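Long-range contacts in beta-lactamase-like protein (Novosphingobium pentaromativorans US6-1, PDB 6AUF), which probably hydrolyses beta-lactam antibiotics with a pair of bound zinc ions, as a metallo-beta-lactamase of the B3 type: residues W54-C59 with P84-N89; I64-D69 with L175-R180; A207-A212 with D245-P250. One frame throughout, in Å; residues are numbered along the deposited sequence.

Contact 1 (W54-C59 with P84-N89); sequences WYVGTC and PLVLAN
Asn89 meets Val56 with both the polar and the apolar part of its side chain. Its ND2 donates to Val56 O at 2.9 Å, with an N-H...O angle of 158°. The acceptor lies close to the plane of the Asn89 amide, whereas the donor stands well above the plane of the Val56 carbonyl, 76° out of it, and so does not lie on a lone pair. Next to this bond the two side chains run antiparallel alongside each other, Val56 CB resting 3.8 Å from Asn89 CB. A chi1 of -73° carries the Asn89 amide away from the helix axis to the peptide that follows Val56. ND2 also comes close to Gly57 O, but at a poor angle for a bond; a weak bond to Ala44 O is its second one. Val56 O is further enclosed by Val86, whose CB lies 3.5 Å away, and Val86 CA makes a CA-H...O contact with Val56 O at 3.6 Å. The valines themselves touch more loosely, CG2 of Val56 to CG2 of Val86 at 4.2 Å. One turn before Asn89, Leu85 CD2 reaches Thr58 CG2 at 3.9 Å. The hydroxyl of Thr58 is engaged elsewhere, by Trp40 O and by the backbone N atoms of Gly60 and Ile61, which fixes the rotation that presents CG2 to the leucine. Further out, Tyr55 OH donates to Thr58 O, bridging the bend from strand to loop, and Cys59 is tied to Cys31 by a disulfide. Beyond the helix, Leu119 of helix 116-121 packs on Val86. The contact thus joins the end of strand 53-55, and the loop after it, to helix 83-91 on the outside of a sheet of the alpha-beta/beta-alpha metallo-beta-lactamase fold.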
loop_
_atom_site.group_PDB
_atom_site.type_symbol
_atom_site.label_atom_id
_atom_site.label_comp_id
_atom_site.label_asym_id
_atom_site.label_seq_id
_atom_site.Cartn_x
_atom_site.Cartn_y
_atom_site.Cartn_z
ATOM N N TRP A 54 -2.252 12.377 -4.099
ATOM C CA TRP A 54 -2.512 12.989 -2.809
ATOM C C TRP A 54 -2.423 11.957 -1.693
ATOM O O TRP A 54 -2.903 10.827 -1.839
ATOM C CB TRP A 54 -3.903 13.612 -2.809
ATOM C CG TRP A 54 -4.162 14.530 -3.974
ATOM C CD1 TRP A 54 -4.702 14.196 -5.174
ATOM C CD2 TRP A 54 -3.902 15.938 -4.028
ATOM N NE1 TRP A 54 -4.793 15.305 -5.981
ATOM C CE2 TRP A 54 -4.311 16.389 -5.298
ATOM C CE3 TRP A 54 -3.374 16.863 -3.117
ATOM C CZ2 TRP A 54 -4.207 17.715 -5.685
ATOM C CZ3 TRP A 54 -3.264 18.179 -3.505
ATOM C CH2 TRP A 54 -3.675 18.595 -4.778
ATOM N N TYR A 55 -1.817 12.351 -0.573
ATOM C CA TYR A 55 -1.916 11.564 0.649
ATOM C C TYR A 55 -3.202 11.940 1.369
ATOM O O TYR A 55 -3.460 13.120 1.613
ATOM C CB TYR A 55 -0.714 11.802 1.564
ATOM C CG TYR A 55 -0.644 10.837 2.728
ATOM C CD1 TYR A 55 -1.299 11.101 3.933
ATOM C CD2 TYR A 55 0.075 9.649 2.620
ATOM C CE1 TYR A 55 -1.225 10.211 4.999
ATOM C CE2 TYR A 55 0.151 8.754 3.673
ATOM C CZ TYR A 55 -0.495 9.034 4.851
ATOM O OH TYR A 55 -0.400 8.126 5.873
ATOM N N VAL A 56 -4.012 10.939 1.700
ATOM C CA VAL A 56 -5.318 11.174 2.301
ATOM C C VAL A 56 -5.538 10.172 3.420
ATOM O O VAL A 56 -6.663 10.004 3.903
ATOM C CB VAL A 56 -6.440 11.079 1.252
ATOM C CG1 VAL A 56 -6.467 12.324 0.378
ATOM C CG2 VAL A 56 -6.252 9.826 0.400
ATOM N N GLY A 57 -4.469 9.493 3.827
ATOM C CA GLY A 57 -4.542 8.504 4.879
ATOM C C GLY A 57 -4.434 9.132 6.252
ATOM O O GLY A 57 -4.607 10.341 6.433
ATOM N N THR A 58 -4.144 8.281 7.238
ATOM C CA THR A 58 -3.950 8.684 8.619
ATOM C C THR A 58 -2.467 8.874 8.905
ATOM O O THR A 58 -1.610 8.720 8.027
ATOM C CB THR A 58 -4.520 7.648 9.584
ATOM O OG1 THR A 58 -3.624 6.533 9.643
ATOM C CG2 THR A 58 -5.884 7.180 9.129
ATOM N N CYS A 59 -2.171 9.205 10.170
ATOM C CA CYS A 59 -0.794 9.364 10.627
ATOM C C CYS A 59 0.002 8.064 10.559
ATOM O O CYS A 59 1.233 8.111 10.449
ATOM C CB CYS A 59 -0.780 9.903 12.060
ATOM S SG CYS A 59 -1.048 11.712 12.233
ATOM N N PRO A 84 -14.343 7.139 7.571
ATOM C CA PRO A 84 -14.660 8.580 7.629
ATOM C C PRO A 84 -13.433 9.481 7.620
ATOM O O PRO A 84 -13.484 10.580 7.055
ATOM C CB PRO A 84 -15.448 8.717 8.943
ATOM C CG PRO A 84 -16.010 7.354 9.192
ATOM C CD PRO A 84 -14.969 6.387 8.673
ATOM N N LEU A 85 -12.327 9.052 8.227
ATOM C CA LEU A 85 -11.130 9.883 8.233
ATOM C C LEU A 85 -10.690 10.220 6.813
ATOM O O LEU A 85 -10.455 11.390 6.488
ATOM C CB LEU A 85 -10.010 9.180 8.998
ATOM C CG LEU A 85 -10.081 9.218 10.526
ATOM C CD1 LEU A 85 -11.431 8.746 11.022
ATOM C CD2 LEU A 85 -8.979 8.354 11.105
ATOM N N VAL A 86 -10.585 9.204 5.948
ATOM C CA VAL A 86 -10.111 9.436 4.589
ATOM C C VAL A 86 -11.200 10.067 3.746
ATOM O O VAL A 86 -10.924 10.906 2.882
ATOM C CB VAL A 86 -9.595 8.131 3.951
ATOM C CG1 VAL A 86 -10.435 6.935 4.377
ATOM C CG2 VAL A 86 -9.612 8.253 2.441
ATOM N N LEU A 87 -12.453 9.665 3.961
ATOM C CA LEU A 87 -13.550 10.361 3.301
ATOM C C LEU A 87 -13.478 11.860 3.560
ATOM O O LEU A 87 -13.797 12.668 2.682
ATOM C CB LEU A 87 -14.891 9.814 3.781
ATOM C CG LEU A 87 -15.252 8.367 3.479
ATOM C CD1 LEU A 87 -16.330 7.950 4.463
ATOM C CD2 LEU A 87 -15.747 8.237 2.047
ATOM N N ALA A 88 -13.069 12.252 4.768
ATOM C CA ALA A 88 -12.959 13.676 5.062
ATOM C C ALA A 88 -11.719 14.273 4.411
ATOM O O ALA A 88 -11.752 15.414 3.930
ATOM C CB ALA A 88 -12.946 13.911 6.575
ATOM N N ASN A 89 -10.618 13.511 4.378
ATOM C CA ASN A 89 -9.404 14.024 3.755
ATOM C C ASN A 89 -9.616 14.273 2.270
ATOM O O ASN A 89 -8.998 15.177 1.696
ATOM C CB ASN A 89 -8.239 13.064 3.985
ATOM C CG ASN A 89 -7.739 13.089 5.418
ATOM O OD1 ASN A 89 -8.142 13.938 6.208
ATOM N ND2 ASN A 89 -6.844 12.165 5.755
#

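Contact 2 (I64-D69 with L175-R180); sequences ILVTSD and LALTVR
Leu175 reaches across to three successive residues, Val66, Thr67 and Ser68, with no hydrogen bond between the segments. Its CB leaves the backbone toward segment 64-69, and CG, set on the side of its own N and opposite the carbonyl carbon (chi1 -69°), meets Ser68 CB at 3.7 Å. From there the two methyls part. CD1 comes up to Val66 O at 3.8 Å and also touches Ser68 CB, while CD2 lies 3.9 Å from Thr67 O and equally near Val66 CG1. The branched end of the leucine is therefore spread over backbone carbonyls as well as over the apolar side chain of Val66, the two side chains passing flank to flank with their ends pointing opposite ways. Val66 CG1 is put in this position by a first torsion of 170°, which turns it away from its own N and toward the leucines. The same methyl continues to Leu177 CD1 at 4.2 Å, so it fits between two alternate residues of the strand that point the same way. Ser68 contributes chiefly its CB, since OG is hydrogen-bonded to Gly71 O, just after the segment. Likewise Thr67 turns its side chain away, where OG1 bonds to Asn52 O and meets Trp54 NE1. This is a face-to-face meeting of the two beta-sheets of the fold, without shared backbone pairing. Val73 of strand 72-75 packs on Leu175 and Leu177, Thr53 of strand 53-55 packs on Val66, and Trp194 of strand 190-197 covers Val66 from the partner sheet.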
loop_
_atom_site.group_PDB
_atom_site.type_symbol
_atom_site.label_atom_id
_atom_site.label_comp_id
_atom_site.label_asym_id
_atom_site.label_seq_id
_atom_site.Cartn_x
_atom_site.Cartn_y
_atom_site.Cartn_z
ATOM N N ILE A 64 -3.991 6.538 -0.709
ATOM C CA ILE A 64 -3.527 7.334 -1.842
ATOM C C ILE A 64 -4.695 7.664 -2.758
ATOM O O ILE A 64 -5.453 6.773 -3.156
ATOM C CB ILE A 64 -2.428 6.607 -2.621
ATOM C CG1 ILE A 64 -1.323 6.149 -1.655
ATOM C CG2 ILE A 64 -1.914 7.503 -3.736
ATOM C CD1 ILE A 64 -0.710 7.265 -0.832
ATOM N N LEU A 65 -4.828 8.941 -3.102
ATOM C CA LEU A 65 -5.860 9.413 -4.013
ATOM C C LEU A 65 -5.198 9.925 -5.281
ATOM O O LEU A 65 -4.234 10.696 -5.220
ATOM C CB LEU A 65 -6.715 10.518 -3.377
ATOM C CG LEU A 65 -7.720 11.175 -4.330
ATOM C CD1 LEU A 65 -8.657 10.129 -4.885
ATOM C CD2 LEU A 65 -8.497 12.274 -3.651
ATOM N N VAL A 66 -5.715 9.496 -6.425
ATOM C CA VAL A 66 -5.133 9.817 -7.718
ATOM C C VAL A 66 -6.249 10.377 -8.579
ATOM O O VAL A 66 -7.229 9.678 -8.862
ATOM C CB VAL A 66 -4.472 8.587 -8.365
ATOM C CG1 VAL A 66 -4.089 8.874 -9.783
ATOM C CG2 VAL A 66 -3.236 8.190 -7.582
ATOM N N THR A 67 -6.117 11.640 -8.971
ATOM C CA THR A 67 -7.242 12.417 -9.465
ATOM C C THR A 67 -7.167 12.662 -10.970
ATOM O O THR A 67 -6.089 12.828 -11.553
ATOM C CB THR A 67 -7.325 13.752 -8.724
ATOM O OG1 THR A 67 -6.006 14.285 -8.580
ATOM C CG2 THR A 67 -7.947 13.569 -7.342
ATOM N N SER A 68 -8.343 12.674 -11.590
ATOM C CA SER A 68 -8.509 13.085 -12.971
ATOM C C SER A 68 -9.869 13.751 -13.085
ATOM O O SER A 68 -10.719 13.617 -12.202
ATOM C CB SER A 68 -8.421 11.898 -13.939
ATOM O OG SER A 68 -9.668 11.218 -14.030
ATOM N N ASP A 69 -10.077 14.468 -14.187
ATOM C CA ASP A 69 -11.425 14.946 -14.470
ATOM C C ASP A 69 -12.372 13.783 -14.709
ATOM O O ASP A 69 -13.564 13.875 -14.400
ATOM C CB ASP A 69 -11.407 15.875 -15.678
ATOM C CG ASP A 69 -10.362 16.953 -15.552
ATOM O OD1 ASP A 69 -10.235 17.519 -14.441
ATOM O OD2 ASP A 69 -9.655 17.220 -16.551
ATOM N N LEU A 175 -5.945 8.262 -16.813
ATOM C CA LEU A 175 -5.245 7.597 -15.726
ATOM C C LEU A 175 -4.860 6.181 -16.128
ATOM O O LEU A 175 -5.629 5.469 -16.785
ATOM C CB LEU A 175 -6.121 7.533 -14.480
ATOM C CG LEU A 175 -6.440 8.812 -13.739
ATOM C CD1 LEU A 175 -7.102 8.453 -12.431
ATOM C CD2 LEU A 175 -5.161 9.550 -13.503
ATOM N N ALA A 176 -3.666 5.767 -15.713
ATOM C CA ALA A 176 -3.216 4.402 -15.948
ATOM C C ALA A 176 -2.345 4.007 -14.761
ATOM O O ALA A 176 -1.172 4.381 -14.702
ATOM C CB ALA A 176 -2.461 4.281 -17.267
ATOM N N LEU A 177 -2.929 3.266 -13.822
ATOM C CA LEU A 177 -2.193 2.693 -12.701
ATOM C C LEU A 177 -1.885 1.232 -13.016
ATOM O O LEU A 177 -2.798 0.421 -13.221
ATOM C CB LEU A 177 -2.983 2.817 -11.400
ATOM C CG LEU A 177 -3.166 4.219 -10.796
ATOM C CD1 LEU A 177 -4.343 4.983 -11.422
ATOM C CD2 LEU A 177 -3.345 4.112 -9.284
ATOM N N THR A 178 -0.611 0.894 -13.059
ATOM C CA THR A 178 -0.204 -0.434 -13.486
ATOM C C THR A 178 0.356 -1.216 -12.291
ATOM O O THR A 178 1.195 -0.709 -11.533
ATOM C CB THR A 178 0.763 -0.309 -14.669
ATOM O OG1 THR A 178 1.848 -1.224 -14.529
ATOM C CG2 THR A 178 1.280 1.131 -14.778
ATOM N N VAL A 179 -0.160 -2.441 -12.101
ATOM C CA VAL A 179 0.051 -3.252 -10.902
ATOM C C VAL A 179 1.106 -4.333 -11.146
ATOM O O VAL A 179 1.257 -4.873 -12.246
ATOM C CB VAL A 179 -1.268 -3.913 -10.451
ATOM C CG1 VAL A 179 -1.567 -5.120 -11.352
ATOM C CG2 VAL A 179 -1.179 -4.350 -8.997
ATOM N N ARG A 180 1.824 -4.672 -10.083
ATOM C CA ARG A 180 2.736 -5.796 -10.064
ATOM C C ARG A 180 2.398 -6.655 -8.855
ATOM O O ARG A 180 2.254 -6.128 -7.742
ATOM C CB ARG A 180 4.205 -5.355 -9.974
ATOM C CG ARG A 180 4.817 -4.672 -11.209
ATOM C CD ARG A 180 4.626 -5.408 -12.500
ATOM N NE ARG A 180 5.154 -6.773 -12.469
ATOM C CZ ARG A 180 6.304 -7.160 -13.025
ATOM N NH1 ARG A 180 7.080 -6.282 -13.646
ATOM N NH2 ARG A 180 6.688 -8.438 -12.957
#

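Contact 3 (A207-A212 with D245-P250); sequences AYADSA and DILVTP
Ala207 pairs with strand 246-248 through both of its backbone polar groups. Its N donates to Ile246 O at 3.0 Å and nearly straight (174°), and its carbonyl accepts from Val248 N at 2.8 Å, the alternation expected of parallel strands. The ladder then frays: Ala209 N reaches Val248 O only by a weak, bent bond (125°), and Tyr208 CA-H adds a contact to the same oxygen. Tyr208 CG is anti to the backbone N (chi1 -170°), which brings the ring obliquely alongside the Thr249-Pro250 peptide; CZ lies 3.6 Å from Pro250 CG, and OH is satisfied by Asp76 OD2. Pro250 has no N-H to offer Ala209 O, so its CD packs against that oxygen instead. Leu247 CD1 meets Ala209 CB at 3.7 Å. Asp210 OD1 lies 3.6 Å from Pro250 CG while bonding to His107 ND1, and OD2 bonds to Ser189 OG. Held this way, the carboxylate is expected to help orient the zinc ligand His107. Asp210 N is met by Ser191 OG, its O by Tyr276 OH, and Thr249 OG1 by His251 O and Ser255 OG. Regular pairing thus gives way, where the strands end, to a segment whose Asp210 hydrogen-bonds a zinc ligand.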
loop_
_atom_site.group_PDB
_atom_site.type_symbol
_atom_site.label_atom_id
_atom_site.label_comp_id
_atom_site.label_asym_id
_atom_site.label_seq_id
_atom_site.Cartn_x
_atom_site.Cartn_y
_atom_site.Cartn_z
ATOM N N ALA A 207 5.781 5.182 -7.251
ATOM C CA ALA A 207 5.694 3.766 -6.933
ATOM C C ALA A 207 5.118 3.644 -5.532
ATOM O O ALA A 207 5.771 4.022 -4.555
ATOM C CB ALA A 207 7.063 3.093 -7.032
ATOM N N TYR A 208 3.885 3.145 -5.438
ATOM C CA TYR A 208 3.290 2.768 -4.160
ATOM C C TYR A 208 3.693 1.315 -3.881
ATOM O O TYR A 208 2.959 0.354 -4.153
ATOM C CB TYR A 208 1.781 2.975 -4.203
ATOM C CG TYR A 208 1.086 2.839 -2.862
ATOM C CD1 TYR A 208 1.570 3.503 -1.730
ATOM C CD2 TYR A 208 -0.070 2.062 -2.730
ATOM C CE1 TYR A 208 0.941 3.374 -0.498
ATOM C CE2 TYR A 208 -0.706 1.927 -1.502
ATOM C CZ TYR A 208 -0.193 2.585 -0.393
ATOM O OH TYR A 208 -0.819 2.459 0.819
ATOM N N ALA A 209 4.913 1.157 -3.360
ATOM C CA ALA A 209 5.473 -0.169 -3.117
ATOM C C ALA A 209 4.982 -0.672 -1.771
ATOM O O ALA A 209 5.161 -0.002 -0.746
ATOM C CB ALA A 209 6.999 -0.149 -3.156
ATOM N N ASP A 210 4.351 -1.841 -1.787
ATOM C CA ASP A 210 3.737 -2.443 -0.615
ATOM C C ASP A 210 4.754 -2.660 0.501
ATOM O O ASP A 210 5.969 -2.691 0.273
ATOM C CB ASP A 210 3.114 -3.777 -1.000
ATOM C CG ASP A 210 2.159 -4.284 0.034
ATOM O OD1 ASP A 210 1.915 -3.570 1.042
ATOM O OD2 ASP A 210 1.639 -5.398 -0.178
ATOM N N SER A 211 4.241 -2.820 1.727
ATOM C CA SER A 211 5.066 -3.341 2.814
ATOM C C SER A 211 5.844 -4.554 2.323
ATOM O O SER A 211 5.324 -5.370 1.556
ATOM C CB SER A 211 4.198 -3.743 4.008
ATOM O OG SER A 211 3.158 -2.810 4.208
ATOM N N ALA A 212 7.095 -4.684 2.767
ATOM C CA ALA A 212 7.947 -5.762 2.273
ATOM C C ALA A 212 8.530 -6.594 3.409
ATOM O O ALA A 212 9.517 -7.316 3.205
ATOM C CB ALA A 212 9.063 -5.212 1.383
ATOM N N ASP A 245 10.562 7.018 -9.335
ATOM C CA ASP A 245 11.104 8.329 -8.981
ATOM C C ASP A 245 10.729 8.711 -7.556
ATOM O O ASP A 245 11.558 9.252 -6.808
ATOM C CB ASP A 245 10.596 9.386 -9.950
ATOM C CG ASP A 245 11.261 9.302 -11.298
ATOM O OD1 ASP A 245 12.512 9.384 -11.358
ATOM O OD2 ASP A 245 10.522 9.162 -12.294
ATOM N N ILE A 246 9.487 8.442 -7.162
ATOM C CA ILE A 246 8.981 8.836 -5.853
ATOM C C ILE A 246 8.418 7.598 -5.174
ATOM O O ILE A 246 7.370 7.083 -5.581
ATOM C CB ILE A 246 7.915 9.936 -5.956
ATOM C CG1 ILE A 246 8.542 11.220 -6.487
ATOM C CG2 ILE A 246 7.256 10.153 -4.607
ATOM C CD1 ILE A 246 7.522 12.237 -6.907
ATOM N N LEU A 247 9.094 7.137 -4.131
ATOM C CA LEU A 247 8.628 5.986 -3.379
ATOM C C LEU A 247 7.556 6.386 -2.370
ATOM O O LEU A 247 7.687 7.390 -1.669
ATOM C CB LEU A 247 9.797 5.323 -2.650
ATOM C CG LEU A 247 9.383 4.167 -1.748
ATOM C CD1 LEU A 247 8.815 3.048 -2.616
ATOM C CD2 LEU A 247 10.556 3.687 -0.925
ATOM N N VAL A 248 6.494 5.587 -2.290
ATOM C CA VAL A 248 5.463 5.760 -1.273
ATOM C C VAL A 248 5.094 4.380 -0.748
ATOM O O VAL A 248 4.984 3.428 -1.524
ATOM C CB VAL A 248 4.226 6.510 -1.827
ATOM C CG1 VAL A 248 3.282 6.908 -0.693
ATOM C CG2 VAL A 248 4.651 7.734 -2.615
ATOM N N THR A 249 4.914 4.267 0.571
ATOM C CA THR A 249 4.690 2.994 1.235
ATOM C C THR A 249 3.425 3.006 2.080
ATOM O O THR A 249 3.115 4.004 2.732
ATOM C CB THR A 249 5.871 2.619 2.136
ATOM O OG1 THR A 249 6.155 3.707 3.034
ATOM C CG2 THR A 249 7.105 2.259 1.298
ATOM N N PRO A 250 2.709 1.887 2.125
ATOM C CA PRO A 250 1.493 1.815 2.951
ATOM C C PRO A 250 1.695 2.242 4.394
ATOM O O PRO A 250 0.756 2.743 5.023
ATOM C CB PRO A 250 1.108 0.335 2.834
ATOM C CG PRO A 250 1.555 -0.014 1.452
ATOM C CD PRO A 250 2.872 0.696 1.272
#

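Overall arrangement
All three contacts are buried, at different levels of the fold. Contact 3 lies nearest the centre of the chain and pairs strands inside one sheet, beside the zinc ions. Contact 2 joins the two sheets through apolar packing without a hydrogen bond, partly against backbone carbonyls, away from the metal site. Contact 1 sets a helix against the outer side of the other sheet with one hydrogen bond from the Asn89 side-chain amide and some methyl packing. Contacts 1 and 2 share that sheet, where strands 53-55 and 64-66 are neighbours and Trp54 N meets Leu65 O. Ile64 carries the core onward, packing on Tyr208 and Val248 of contact 3, whereas contacts 1 and 3 do not touch.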